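Local coordinates for salivary nitrophorin (Cimex lectularius, PDB 2IMQ), which carries nitric oxide on its heme in bed bug saliva and delivers it to the victim during feeding, causing vasodilation, at residues F220-K225 with D231-S236; A180-S185 with M196-L201; E103-T108 with L154-K159; L166-D171 with D211-P216. All blocks are in the same frame, centred on the assembly; numbering follows the deposited sequence.

Interaction 1: F220-K225 with D231-S236; sequences FKPTYK and DEYDLS
An Asx turn at D234 meets the extended side chain and backbone carbonyl of K225, where two parts of one surface loop come together. D234 OD1 accepts from S236 N at 3.1 Å and from S236 OG, both coming from the same face of the carboxylate. The other oxygen, OD2, faces K225 NZ in a long salt bridge of 3.6 Å. With every torsion of K225 close to 180°, its chain runs alongside D234 in the same direction, and NZ also donates to S236 OG at 3.2 Å. The peptide bond between Y224 and K225 is cis, and K225 CB lies over the centre of the Y224 ring. Both segments belong to the long connection between helix 201-206 and strand 243-248 of this DNase I-like fold. K225 O accepts from D234 N at 2.7 Å, the bond bent to 138° at the hydrogen. One water links K225 N to D234 O. The Y233 side chain crosses that of P222 at about a right angle and gives its hydroxyl proton to a lone pair of P222 O at 2.7 Å, in the carbonyl plane. F226 stacks on Y233, whereas K221 sends its ammonium group away to V187 O and N190.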
loop_
_atom_site.group_PDB
_atom_site.type_symbol
_atom_site.label_atom_id
_atom_site.label_comp_id
_atom_site.label_asym_id
_atom_site.label_seq_id
_atom_site.Cartn_x
_atom_site.Cartn_y
_atom_site.Cartn_z
ATOM N N PHE A 220 11.431 10.835 -3.207
ATOM C CA PHE A 220 10.397 11.791 -3.379
ATOM C C PHE A 220 10.127 12.487 -2.058
ATOM O O PHE A 220 10.333 11.968 -0.960
ATOM C CB PHE A 220 9.133 11.136 -3.939
ATOM C CG PHE A 220 8.660 9.886 -3.207
ATOM C CD1 PHE A 220 7.677 9.952 -2.246
ATOM C CD2 PHE A 220 9.163 8.650 -3.543
ATOM C CE1 PHE A 220 7.235 8.802 -1.612
ATOM C CE2 PHE A 220 8.742 7.524 -2.915
ATOM C CZ PHE A 220 7.749 7.614 -1.951
ATOM N N LYS A 221 9.570 13.683 -2.192
ATOM C CA LYS A 221 9.225 14.510 -1.082
ATOM C C LYS A 221 8.028 13.927 -0.332
ATOM O O LYS A 221 7.315 13.085 -0.864
ATOM C CB LYS A 221 8.925 15.936 -1.501
ATOM C CG LYS A 221 10.165 16.559 -2.065
ATOM C CD LYS A 221 9.875 17.897 -2.643
ATOM C CE LYS A 221 11.134 18.468 -3.284
ATOM N NZ LYS A 221 12.345 18.448 -2.446
ATOM N N PRO A 222 7.880 14.296 0.933
ATOM C CA PRO A 222 6.752 13.820 1.700
ATOM C C PRO A 222 5.460 13.917 0.932
ATOM O O PRO A 222 5.218 14.900 0.228
ATOM C CB PRO A 222 6.768 14.728 2.911
ATOM C CG PRO A 222 8.253 14.961 3.108
ATOM C CD PRO A 222 8.768 15.148 1.729
ATOM N N THR A 223 4.573 12.959 1.159
ATOM C CA THR A 223 3.321 12.862 0.412
ATOM C C THR A 223 2.113 13.449 1.166
ATOM O O THR A 223 0.980 13.392 0.681
ATOM C CB THR A 223 3.038 11.409 0.085
ATOM O OG1 THR A 223 2.964 10.633 1.303
ATOM C CG2 THR A 223 4.105 10.837 -0.828
ATOM N N TYR A 224 2.355 14.079 2.292
ATOM C CA TYR A 224 1.382 14.624 3.164
ATOM C C TYR A 224 2.057 15.738 3.972
ATOM O O TYR A 224 3.258 15.672 4.195
ATOM C CB TYR A 224 0.861 13.520 4.092
ATOM C CG TYR A 224 0.033 13.857 5.241
ATOM C CD1 TYR A 224 -1.346 13.961 5.142
ATOM C CD2 TYR A 224 0.620 14.077 6.476
ATOM C CE1 TYR A 224 -2.129 14.230 6.253
ATOM C CE2 TYR A 224 -0.151 14.273 7.603
ATOM C CZ TYR A 224 -1.527 14.395 7.481
ATOM O OH TYR A 224 -2.338 14.677 8.561
ATOM N N LYS A 225 1.356 16.754 4.400
ATOM C CA LYS A 225 -0.029 17.058 4.114
ATOM C C LYS A 225 -0.083 18.226 3.163
ATOM O O LYS A 225 0.518 19.264 3.451
ATOM C CB LYS A 225 -0.714 17.429 5.427
ATOM C CG LYS A 225 -2.197 17.807 5.358
ATOM C CD LYS A 225 -2.639 18.216 6.741
ATOM C CE LYS A 225 -4.068 18.620 6.842
ATOM N NZ LYS A 225 -4.408 19.098 8.253
ATOM N N ASP A 231 0.462 21.912 -4.776
ATOM C CA ASP A 231 1.688 21.258 -4.350
ATOM C C ASP A 231 2.269 21.935 -3.129
ATOM O O ASP A 231 3.452 21.785 -2.832
ATOM C CB ASP A 231 2.711 21.241 -5.472
ATOM C CG ASP A 231 2.187 20.565 -6.690
ATOM O OD1 ASP A 231 1.625 19.460 -6.532
ATOM O OD2 ASP A 231 2.267 21.065 -7.829
ATOM N N GLU A 232 1.411 22.646 -2.418
ATOM C CA GLU A 232 1.830 23.411 -1.252
ATOM C C GLU A 232 1.518 22.612 0.007
ATOM O O GLU A 232 0.386 22.158 0.236
ATOM C CB GLU A 232 1.159 24.776 -1.218
ATOM C CG GLU A 232 1.546 25.676 -2.388
ATOM C CD GLU A 232 0.712 26.915 -2.483
ATOM O OE1 GLU A 232 0.201 27.381 -1.426
ATOM O OE2 GLU A 232 0.564 27.410 -3.623
ATOM N N TYR A 233 2.520 22.452 0.830
ATOM C CA TYR A 233 2.269 21.797 2.125
ATOM C C TYR A 233 1.404 22.645 3.000
ATOM O O TYR A 233 1.612 23.854 3.123
ATOM C CB TYR A 233 3.536 21.422 2.865
ATOM C CG TYR A 233 4.287 20.312 2.190
ATOM C CD1 TYR A 233 5.331 20.584 1.358
ATOM C CD2 TYR A 233 3.939 18.984 2.391
ATOM C CE1 TYR A 233 6.004 19.598 0.717
ATOM C CE2 TYR A 233 4.590 18.001 1.766
ATOM C CZ TYR A 233 5.624 18.280 0.922
ATOM O OH TYR A 233 6.339 17.339 0.243
ATOM N N ASP A 234 0.417 22.001 3.566
ATOM C CA ASP A 234 -0.286 22.490 4.716
ATOM C C ASP A 234 0.545 22.169 5.960
ATOM O O ASP A 234 0.604 21.002 6.416
ATOM C CB ASP A 234 -1.649 21.839 4.765
ATOM C CG ASP A 234 -2.441 22.254 5.975
ATOM O OD1 ASP A 234 -1.887 22.893 6.865
ATOM O OD2 ASP A 234 -3.643 21.931 6.147
ATOM N N LEU A 235 1.190 23.194 6.514
ATOM C CA LEU A 235 2.148 23.006 7.565
ATOM C C LEU A 235 1.573 22.947 8.964
ATOM O O LEU A 235 2.316 22.914 9.924
ATOM C CB LEU A 235 3.301 24.001 7.449
ATOM C CG LEU A 235 4.046 23.858 6.112
ATOM C CD1 LEU A 235 4.848 25.094 5.826
ATOM C CD2 LEU A 235 4.871 22.568 6.057
ATOM N N SER A 236 0.239 22.799 9.050
ATOM C CA SER A 236 -0.437 22.319 10.261
ATOM C C SER A 236 -0.008 20.918 10.710
ATOM O O SER A 236 -0.159 20.551 11.860
ATOM C CB SER A 236 -1.960 22.319 10.122
ATOM O OG SER A 236 -2.432 21.412 9.155
HETATM O O HOH W 1 2.540 19.045 5.810
#

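Interaction 2: A180-S185 with M196-L201; sequences ATHAKS and MAFDQL
H182 and F198 meet ring to ring on the protein surface, joining helix 180-188 to the loop that leads into helix 201-206. In H182 the first torsion places CG anti to the backbone N (chi1 -174°), and the imidazole beyond it extends off the helix toward the loop. F198 has CG opposite its carbonyl carbon (chi1 -59°), an orientation that turns the phenyl group toward the helix. The two side chains cross at about a right angle. The imidazole presents its NE2-CD2 edge to F198 CE1 and CZ: H182 NE2 lies 3.8 Å from F198 CE1, which sits near the imidazole plane, and CD2 lies 4.0 Å from the same carbon. Although the ring planes are at 84°, the phenyl group receives this edge obliquely, and the centroids are 5.5 Å apart.

The loop side is shaped by a type I turn from M196 to D199, closed by the bond from D199 N to M196 O. D199 then caps the start of the following helix: its OD2 accepts from L201 N at 3.0 Å, with the donor well above the carboxylate plane, while OD1 forms a salt bridge with R244. Backbone pairing of F198 with E177 ties the same loop to the chain just ahead of helix 180-188.

No hydrogen bond spans the two segments, and only 65 Å² is buried between them. The attraction between imidazole edge and phenyl carbons probably rests mainly on van der Waals contact, perhaps with a modest electrostatic term from the polar imidazole edge.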
loop_
_atom_site.group_PDB
_atom_site.type_symbol
_atom_site.label_atom_id
_atom_site.label_comp_id
_atom_site.label_asym_id
_atom_site.label_seq_id
_atom_site.Cartn_x
_atom_site.Cartn_y
_atom_site.Cartn_z
ATOM N N ALA A 180 7.681 21.165 12.081
ATOM C CA ALA A 180 7.336 21.495 10.715
ATOM C C ALA A 180 8.359 22.405 10.069
ATOM O O ALA A 180 8.595 22.349 8.875
ATOM C CB ALA A 180 5.978 22.081 10.596
ATOM N N THR A 181 8.928 23.312 10.831
ATOM C CA THR A 181 9.894 24.277 10.239
ATOM C C THR A 181 11.123 23.553 9.730
ATOM O O THR A 181 11.540 23.743 8.575
ATOM C CB THR A 181 10.400 25.264 11.284
ATOM O OG1 THR A 181 9.334 25.643 12.150
ATOM C CG2 THR A 181 10.905 26.543 10.589
ATOM N N HIS A 182 11.670 22.662 10.539
ATOM C CA HIS A 182 12.839 21.914 10.150
ATOM C C HIS A 182 12.524 20.987 8.990
ATOM O O HIS A 182 13.281 20.876 8.047
ATOM C CB HIS A 182 13.388 21.187 11.348
ATOM C CG HIS A 182 14.671 20.492 11.099
ATOM N ND1 HIS A 182 15.798 21.143 10.632
ATOM C CD2 HIS A 182 15.027 19.207 11.274
ATOM C CE1 HIS A 182 16.787 20.267 10.534
ATOM N NE2 HIS A 182 16.337 19.075 10.897
ATOM N N ALA A 183 11.404 20.280 9.080
ATOM C CA ALA A 183 11.018 19.384 8.022
ATOM C C ALA A 183 10.864 20.122 6.686
ATOM O O ALA A 183 11.386 19.668 5.653
ATOM C CB ALA A 183 9.677 18.711 8.384
ATOM N N LYS A 184 10.185 21.255 6.719
ATOM C CA LYS A 184 9.998 22.007 5.484
ATOM C C LYS A 184 11.322 22.527 4.916
ATOM O O LYS A 184 11.547 22.510 3.701
ATOM C CB LYS A 184 8.994 23.105 5.652
ATOM C CG LYS A 184 8.710 23.885 4.349
ATOM C CD LYS A 184 8.120 23.004 3.256
ATOM C CE LYS A 184 7.406 23.809 2.168
ATOM N NZ LYS A 184 8.229 24.922 1.734
ATOM N N SER A 185 12.224 22.943 5.794
ATOM C CA SER A 185 13.541 23.343 5.321
ATOM C C SER A 185 14.264 22.200 4.630
ATOM O O SER A 185 14.862 22.411 3.591
ATOM C CB SER A 185 14.384 23.851 6.475
ATOM O OG SER A 185 15.654 24.279 6.026
ATOM N N MET A 196 14.308 11.792 6.320
ATOM C CA MET A 196 14.029 10.392 6.611
ATOM C C MET A 196 14.677 9.930 7.892
ATOM O O MET A 196 14.233 8.971 8.516
ATOM C CB MET A 196 14.445 9.492 5.435
ATOM C CG MET A 196 13.771 8.132 5.396
ATOM S SD MET A 196 11.967 8.408 5.149
ATOM C CE MET A 196 11.661 8.406 3.482
ATOM N N ALA A 197 15.722 10.609 8.349
ATOM C CA ALA A 197 16.326 10.302 9.646
ATOM C C ALA A 197 15.321 10.450 10.811
ATOM O O ALA A 197 15.454 9.783 11.800
ATOM C CB ALA A 197 17.555 11.106 9.887
ATOM N N PHE A 198 14.291 11.268 10.635
ATOM C CA PHE A 198 13.252 11.541 11.651
ATOM C C PHE A 198 12.004 10.685 11.435
ATOM O O PHE A 198 11.096 10.724 12.256
ATOM C CB PHE A 198 12.890 13.018 11.633
ATOM C CG PHE A 198 14.049 13.884 11.913
ATOM C CD1 PHE A 198 14.702 14.551 10.897
ATOM C CD2 PHE A 198 14.518 14.035 13.204
ATOM C CE1 PHE A 198 15.799 15.325 11.158
ATOM C CE2 PHE A 198 15.625 14.858 13.442
ATOM C CZ PHE A 198 16.245 15.466 12.425
ATOM N N ASP A 199 11.939 9.928 10.347
ATOM C CA ASP A 199 10.820 9.095 10.078
ATOM C C ASP A 199 10.753 7.956 11.101
ATOM O O ASP A 199 11.748 7.409 11.535
ATOM C CB ASP A 199 10.924 8.544 8.635
ATOM C CG ASP A 199 9.825 7.578 8.339
ATOM O OD1 ASP A 199 8.688 8.009 7.999
ATOM O OD2 ASP A 199 10.047 6.330 8.363
ATOM N N GLN A 200 9.514 7.596 11.438
ATOM C CA GLN A 200 9.273 6.615 12.534
ATOM C C GLN A 200 9.370 5.147 12.132
ATOM O O GLN A 200 9.316 4.300 12.988
ATOM C CB GLN A 200 7.929 6.912 13.179
ATOM C CG GLN A 200 7.893 8.206 13.955
ATOM C CD GLN A 200 6.545 8.663 14.337
ATOM O OE1 GLN A 200 5.560 8.455 13.625
ATOM N NE2 GLN A 200 6.494 9.418 15.432
ATOM N N LEU A 201 9.570 4.816 10.860
ATOM C CA LEU A 201 9.615 3.397 10.508
ATOM C C LEU A 201 10.754 2.726 11.244
ATOM O O LEU A 201 10.606 1.620 11.765
ATOM C CB LEU A 201 9.693 3.205 9.001
ATOM C CG LEU A 201 9.696 1.719 8.570
ATOM C CD1 LEU A 201 8.418 1.041 8.988
ATOM C CD2 LEU A 201 9.870 1.679 7.061
#

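Interaction 3: E103-T108 with L154-K159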
loop_
_atom_site.group_PDB
_atom_site.type_symbol
_atom_site.label_atom_id
_atom_site.label_comp_id
_atom_site.label_asym_id
_atom_site.label_seq_id
_atom_site.Cartn_x
_atom_site.Cartn_y
_atom_site.Cartn_z
ATOM N N GLU A 103 -6.962 -16.737 -0.721
ATOM C CA GLU A 103 -7.492 -16.590 0.625
ATOM C C GLU A 103 -7.286 -15.171 1.093
ATOM O O GLU A 103 -6.236 -14.591 0.835
ATOM C CB GLU A 103 -6.767 -17.533 1.574
ATOM C CG GLU A 103 -7.028 -19.018 1.343
ATOM C CD GLU A 103 -8.503 -19.377 1.393
ATOM O OE1 GLU A 103 -8.944 -20.273 0.622
ATOM O OE2 GLU A 103 -9.220 -18.792 2.213
ATOM N N THR A 104 -8.270 -14.650 1.802
ATOM C CA THR A 104 -8.172 -13.318 2.428
ATOM C C THR A 104 -8.616 -13.398 3.867
ATOM O O THR A 104 -9.569 -14.133 4.196
ATOM C CB THR A 104 -9.071 -12.337 1.693
ATOM O OG1 THR A 104 -8.512 -12.058 0.405
ATOM C CG2 THR A 104 -9.103 -10.972 2.373
ATOM N N ILE A 105 -7.901 -12.727 4.758
ATOM C CA ILE A 105 -8.351 -12.520 6.102
ATOM C C ILE A 105 -8.501 -11.029 6.376
ATOM O O ILE A 105 -7.839 -10.181 5.764
ATOM C CB ILE A 105 -7.364 -13.140 7.167
ATOM C CG1 ILE A 105 -6.024 -12.412 7.172
ATOM C CG2 ILE A 105 -7.247 -14.694 6.992
ATOM C CD1 ILE A 105 -5.374 -12.382 8.517
ATOM N N ILE A 106 -9.413 -10.724 7.263
ATOM C CA ILE A 106 -9.557 -9.402 7.794
ATOM C C ILE A 106 -9.280 -9.517 9.281
ATOM O O ILE A 106 -9.805 -10.429 9.964
ATOM C CB ILE A 106 -10.991 -8.890 7.561
ATOM C CG1 ILE A 106 -11.287 -8.734 6.078
ATOM C CG2 ILE A 106 -11.167 -7.564 8.179
ATOM C CD1 ILE A 106 -12.702 -8.342 5.746
ATOM N N VAL A 107 -8.515 -8.553 9.797
ATOM C CA VAL A 107 -8.190 -8.466 11.212
ATOM C C VAL A 107 -8.727 -7.132 11.694
ATOM O O VAL A 107 -8.430 -6.070 11.108
ATOM C CB VAL A 107 -6.676 -8.536 11.502
ATOM C CG1 VAL A 107 -6.418 -8.186 12.964
ATOM C CG2 VAL A 107 -6.127 -9.918 11.166
ATOM N N THR A 108 -9.454 -7.112 12.785
ATOM C CA THR A 108 -9.847 -5.837 13.334
ATOM C C THR A 108 -9.485 -5.792 14.789
ATOM O O THR A 108 -9.568 -6.805 15.487
ATOM C CB THR A 108 -11.307 -5.523 13.056
ATOM O OG1 THR A 108 -12.130 -6.605 13.487
ATOM C CG2 THR A 108 -11.557 -5.447 11.545
ATOM N N LEU A 154 -1.199 -9.928 10.676
ATOM C CA LEU A 154 -1.164 -9.392 9.289
ATOM C C LEU A 154 0.163 -9.689 8.607
ATOM O O LEU A 154 0.330 -9.412 7.409
ATOM C CB LEU A 154 -1.449 -7.890 9.292
ATOM C CG LEU A 154 -2.786 -7.460 9.847
ATOM C CD1 LEU A 154 -2.811 -5.945 10.057
ATOM C CD2 LEU A 154 -3.920 -7.857 8.950
ATOM N N ASP A 155 1.091 -10.311 9.340
ATOM C CA ASP A 155 2.476 -10.468 8.917
ATOM C C ASP A 155 2.707 -11.943 8.595
ATOM O O ASP A 155 3.038 -12.771 9.489
ATOM C CB ASP A 155 3.434 -10.035 10.013
ATOM C CG ASP A 155 4.845 -10.000 9.566
ATOM O OD1 ASP A 155 5.208 -10.690 8.561
ATOM O OD2 ASP A 155 5.686 -9.325 10.195
ATOM N N TYR A 156 2.592 -12.276 7.305
ATOM C CA TYR A 156 2.704 -13.652 6.836
ATOM C C TYR A 156 4.145 -14.095 6.657
ATOM O O TYR A 156 4.415 -15.189 6.118
ATOM C CB TYR A 156 1.855 -13.844 5.571
ATOM C CG TYR A 156 0.402 -14.129 5.822
ATOM C CD1 TYR A 156 -0.318 -13.539 6.839
ATOM C CD2 TYR A 156 -0.275 -14.971 4.979
ATOM C CE1 TYR A 156 -1.651 -13.855 7.052
ATOM C CE2 TYR A 156 -1.593 -15.280 5.177
ATOM C CZ TYR A 156 -2.267 -14.733 6.211
ATOM O OH TYR A 156 -3.588 -15.002 6.442
ATOM N N SER A 157 5.089 -13.289 7.117
ATOM C CA SER A 157 6.479 -13.708 7.232
ATOM C C SER A 157 6.708 -14.374 8.599
ATOM O O SER A 157 7.733 -15.040 8.779
ATOM C CB SER A 157 7.469 -12.560 7.054
ATOM O OG SER A 157 7.568 -11.744 8.189
ATOM N N LYS A 158 5.779 -14.167 9.546
ATOM C CA LYS A 158 5.866 -14.686 10.930
ATOM C C LYS A 158 4.815 -15.742 11.029
ATOM O O LYS A 158 3.960 -15.705 11.915
ATOM C CB LYS A 158 5.544 -13.596 11.929
ATOM C CG LYS A 158 6.604 -12.645 12.122
ATOM C CD LYS A 158 6.228 -11.677 13.213
ATOM C CE LYS A 158 7.377 -10.765 13.455
ATOM N NZ LYS A 158 8.635 -11.552 13.827
ATOM N N LYS A 159 4.792 -16.607 10.033
ATOM C CA LYS A 159 3.915 -17.769 9.988
ATOM C C LYS A 159 4.862 -18.972 10.003
ATOM O O LYS A 159 6.046 -18.844 9.732
ATOM C CB LYS A 159 3.063 -17.786 8.713
ATOM C CG LYS A 159 1.782 -16.945 8.808
ATOM C CD LYS A 159 0.667 -17.456 7.924
ATOM C CE LYS A 159 -0.374 -18.302 8.685
ATOM N NZ LYS A 159 -1.372 -17.487 9.477
#
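V107 and L154 have the nearest CA atoms across strand 103-108 and the loop 154-159, 7.3 Å apart. That spacing leaves room for side chains between the two chains, and no hydrogen bond crosses. In the beta-sandwich of this DNase I-like fold, 103-108 is an outermost strand of the five-stranded sheet and pairs with 116-124. The loop lies between strands 127-135 and 165-169 of the same sheet and bends through a type I turn from D155 to K158.

Strand alternation directs I105 and V107 toward the loop, whereas T104 and I106 face strand 73-80 of the other sheet. V107 CG2 packs against L154 CD2 at 3.7 Å, methyl against methyl. L154 also rests on V119, so its side chain joins the edge strand to its neighbour. Farther along, I105 and Y156 approach from opposite directions, and the phenol oxygen comes in among the branches of the isoleucine: Y156 OH is 3.6 Å from I105 CG1 and 3.7 Å from I105 CG2. The isoleucine holds CG1 between its backbone N and carbonyl carbon (chi1 67°). Its CD1 lies at the edge of the tyrosine ring, near the ring plane. K159 folds back over one face of that ring, its CD above the centre.

An Asx turn lies within the type I turn. D155 OD1 accepts twice from S157, from OG at 2.6 Å and from the backbone N at 3.0 Å, with both donors on the same face of the carboxylate.

Interaction 4: L166-D171 with D211-P216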
loop_
_atom_site.group_PDB
_atom_site.type_symbol
_atom_site.label_atom_id
_atom_site.label_comp_id
_atom_site.label_asym_id
_atom_site.label_seq_id
_atom_site.Cartn_x
_atom_site.Cartn_y
_atom_site.Cartn_z
ATOM N N LEU A 166 6.008 -11.065 -0.219
ATOM C CA LEU A 166 5.124 -10.320 0.645
ATOM C C LEU A 166 5.246 -8.851 0.419
ATOM O O LEU A 166 6.346 -8.308 0.296
ATOM C CB LEU A 166 5.386 -10.601 2.107
ATOM C CG LEU A 166 5.232 -12.085 2.491
ATOM C CD1 LEU A 166 6.539 -12.643 2.535
ATOM C CD2 LEU A 166 4.460 -12.213 3.767
ATOM N N PHE A 167 4.107 -8.210 0.364
ATOM C CA PHE A 167 4.005 -6.735 0.220
ATOM C C PHE A 167 3.036 -6.191 1.247
ATOM O O PHE A 167 2.001 -6.784 1.497
ATOM C CB PHE A 167 3.526 -6.411 -1.204
ATOM C CG PHE A 167 4.460 -6.975 -2.255
ATOM C CD1 PHE A 167 4.250 -8.235 -2.804
ATOM C CD2 PHE A 167 5.590 -6.275 -2.645
ATOM C CE1 PHE A 167 5.164 -8.749 -3.723
ATOM C CE2 PHE A 167 6.501 -6.797 -3.553
ATOM C CZ PHE A 167 6.270 -8.052 -4.080
ATOM N N TRP A 168 3.364 -5.050 1.819
ATOM C CA TRP A 168 2.509 -4.411 2.780
ATOM C C TRP A 168 2.442 -2.974 2.301
ATOM O O TRP A 168 3.454 -2.275 2.199
ATOM C CB TRP A 168 3.146 -4.463 4.164
ATOM C CG TRP A 168 2.255 -4.130 5.325
ATOM C CD1 TRP A 168 1.353 -3.146 5.439
ATOM C CD2 TRP A 168 2.184 -4.863 6.524
ATOM N NE1 TRP A 168 0.728 -3.188 6.662
ATOM C CE2 TRP A 168 1.234 -4.248 7.353
ATOM C CE3 TRP A 168 2.876 -5.990 7.020
ATOM C CZ2 TRP A 168 0.936 -4.724 8.592
ATOM C CZ3 TRP A 168 2.558 -6.447 8.277
ATOM C CH2 TRP A 168 1.604 -5.822 9.028
ATOM N N ILE A 169 1.232 -2.547 1.997
ATOM C CA ILE A 169 0.976 -1.256 1.324
ATOM C C ILE A 169 -0.143 -0.510 2.014
ATOM O O ILE A 169 -1.159 -1.094 2.376
ATOM C CB ILE A 169 0.642 -1.451 -0.168
ATOM C CG1 ILE A 169 -0.526 -2.420 -0.377
ATOM C CG2 ILE A 169 1.900 -1.918 -0.899
ATOM C CD1 ILE A 169 -0.953 -2.471 -1.880
ATOM N N GLY A 170 0.065 0.784 2.200
ATOM C CA GLY A 170 -0.928 1.627 2.821
ATOM C C GLY A 170 -0.229 2.657 3.670
ATOM O O GLY A 170 1.002 2.768 3.705
ATOM N N ASP A 171 -1.058 3.415 4.353
ATOM C CA ASP A 171 -0.593 4.398 5.309
ATOM C C ASP A 171 -0.381 3.662 6.627
ATOM O O ASP A 171 -1.361 3.213 7.267
ATOM C CB ASP A 171 -1.572 5.544 5.446
ATOM C CG ASP A 171 -1.185 6.561 6.481
ATOM O OD1 ASP A 171 -0.148 6.346 7.169
ATOM O OD2 ASP A 171 -1.920 7.570 6.579
ATOM N N ASP A 211 9.445 -6.198 11.378
ATOM C CA ASP A 211 10.726 -6.872 11.504
ATOM C C ASP A 211 11.141 -7.429 10.170
ATOM O O ASP A 211 10.430 -8.269 9.657
ATOM C CB ASP A 211 10.684 -8.023 12.544
ATOM C CG ASP A 211 12.041 -8.446 12.980
ATOM O OD1 ASP A 211 12.198 -8.887 14.127
ATOM O OD2 ASP A 211 13.054 -8.340 12.248
ATOM N N GLY A 212 12.288 -6.999 9.586
ATOM C CA GLY A 212 12.771 -7.621 8.359
ATOM C C GLY A 212 12.135 -7.169 7.061
ATOM O O GLY A 212 12.468 -7.696 6.008
ATOM N N TRP A 213 11.209 -6.225 7.153
ATOM C CA TRP A 213 10.551 -5.671 5.991
ATOM C C TRP A 213 11.389 -4.536 5.463
ATOM O O TRP A 213 11.998 -3.774 6.230
ATOM C CB TRP A 213 9.173 -5.207 6.340
ATOM C CG TRP A 213 8.153 -6.273 6.645
ATOM C CD1 TRP A 213 7.978 -6.924 7.828
ATOM C CD2 TRP A 213 7.173 -6.781 5.751
ATOM N NE1 TRP A 213 6.971 -7.843 7.713
ATOM C CE2 TRP A 213 6.446 -7.757 6.439
ATOM C CE3 TRP A 213 6.823 -6.483 4.430
ATOM C CZ2 TRP A 213 5.369 -8.414 5.878
ATOM C CZ3 TRP A 213 5.803 -7.159 3.838
ATOM C CH2 TRP A 213 5.043 -8.105 4.555
ATOM N N THR A 214 11.426 -4.407 4.152
ATOM C CA THR A 214 12.267 -3.398 3.543
ATOM C C THR A 214 11.403 -2.432 2.820
ATOM O O THR A 214 10.489 -2.824 2.133
ATOM C CB THR A 214 13.231 -4.080 2.579
ATOM O OG1 THR A 214 13.983 -5.102 3.277
ATOM C CG2 THR A 214 14.216 -3.115 1.981
ATOM N N GLU A 215 11.770 -1.161 2.873
ATOM C CA GLU A 215 11.156 -0.168 2.025
ATOM C C GLU A 215 12.142 0.184 0.890
ATOM O O GLU A 215 13.331 0.329 1.118
ATOM C CB GLU A 215 10.872 1.102 2.826
ATOM C CG GLU A 215 10.060 2.108 2.053
ATOM C CD GLU A 215 9.641 3.323 2.836
ATOM O OE1 GLU A 215 10.238 3.596 3.921
ATOM O OE2 GLU A 215 8.666 4.009 2.394
ATOM N N PRO A 216 11.669 0.284 -0.336
ATOM C CA PRO A 216 12.570 0.778 -1.384
ATOM C C PRO A 216 13.098 2.162 -1.022
ATOM O O PRO A 216 12.493 2.885 -0.214
ATOM C CB PRO A 216 11.660 0.886 -2.591
ATOM C CG PRO A 216 10.582 -0.062 -2.342
ATOM C CD PRO A 216 10.288 0.112 -0.814
#
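W168 points the edge of its six-membered ring at the face of W213, giving a T-shaped pair with planes at 84° and ring centroids 5.4 Å apart. The leading atom is W168 CE3, 3.7 Å from W213 CZ2 and placed over the rim of the ring rather than its middle. A chi1 of -166° sets W168 CG across from its own backbone N, and the indole leaves the strand on the side of the loop. From that loop the benzene end of W213 reaches the strand. W213 CH2 touches L166 CB at 3.5 Å, an oblique approach, while W168 CB sits 3.8 Å from W213 CZ3. L166 and W168 lie two residues apart on strand 165-169, on the same face of the five-stranded sheet, and W213 spans both of them. The loop bearing it, between helix 201-206 and strand 243-248, is thereby packed onto the sheet beside L246 and K248. F167, between the two, turns to the opposite face and meets F278 of the other sheet in the beta-sandwich. All the touching residues are buried, and the indole nitrogen of W168 is satisfied by S134 OG.

The contacts form a chain of neighbours: 3 touches 4, 4 touches 2 and 2 touches 1. Interactions 3 and 4 have centres 14 Å apart and reach the same five-stranded sheet: D155 OD2 lies 3.2 Å from W213 NE1, a probable hydrogen bond, and L154 CB packs against W168 CH2. Interaction 2 is nested in the loop closed by interaction 4, and L201 CD2 touches E215 OE1 between them. Interactions 1 and 2, with centres 11 Å apart, meet where L235 and Y233 rest on A180 and K184. Interactions 1 and 3 lie on opposite sides of the chain's centre, their nearest atoms about 20 Å apart. All four are away from the heme pocket, whose iron is bound by C60.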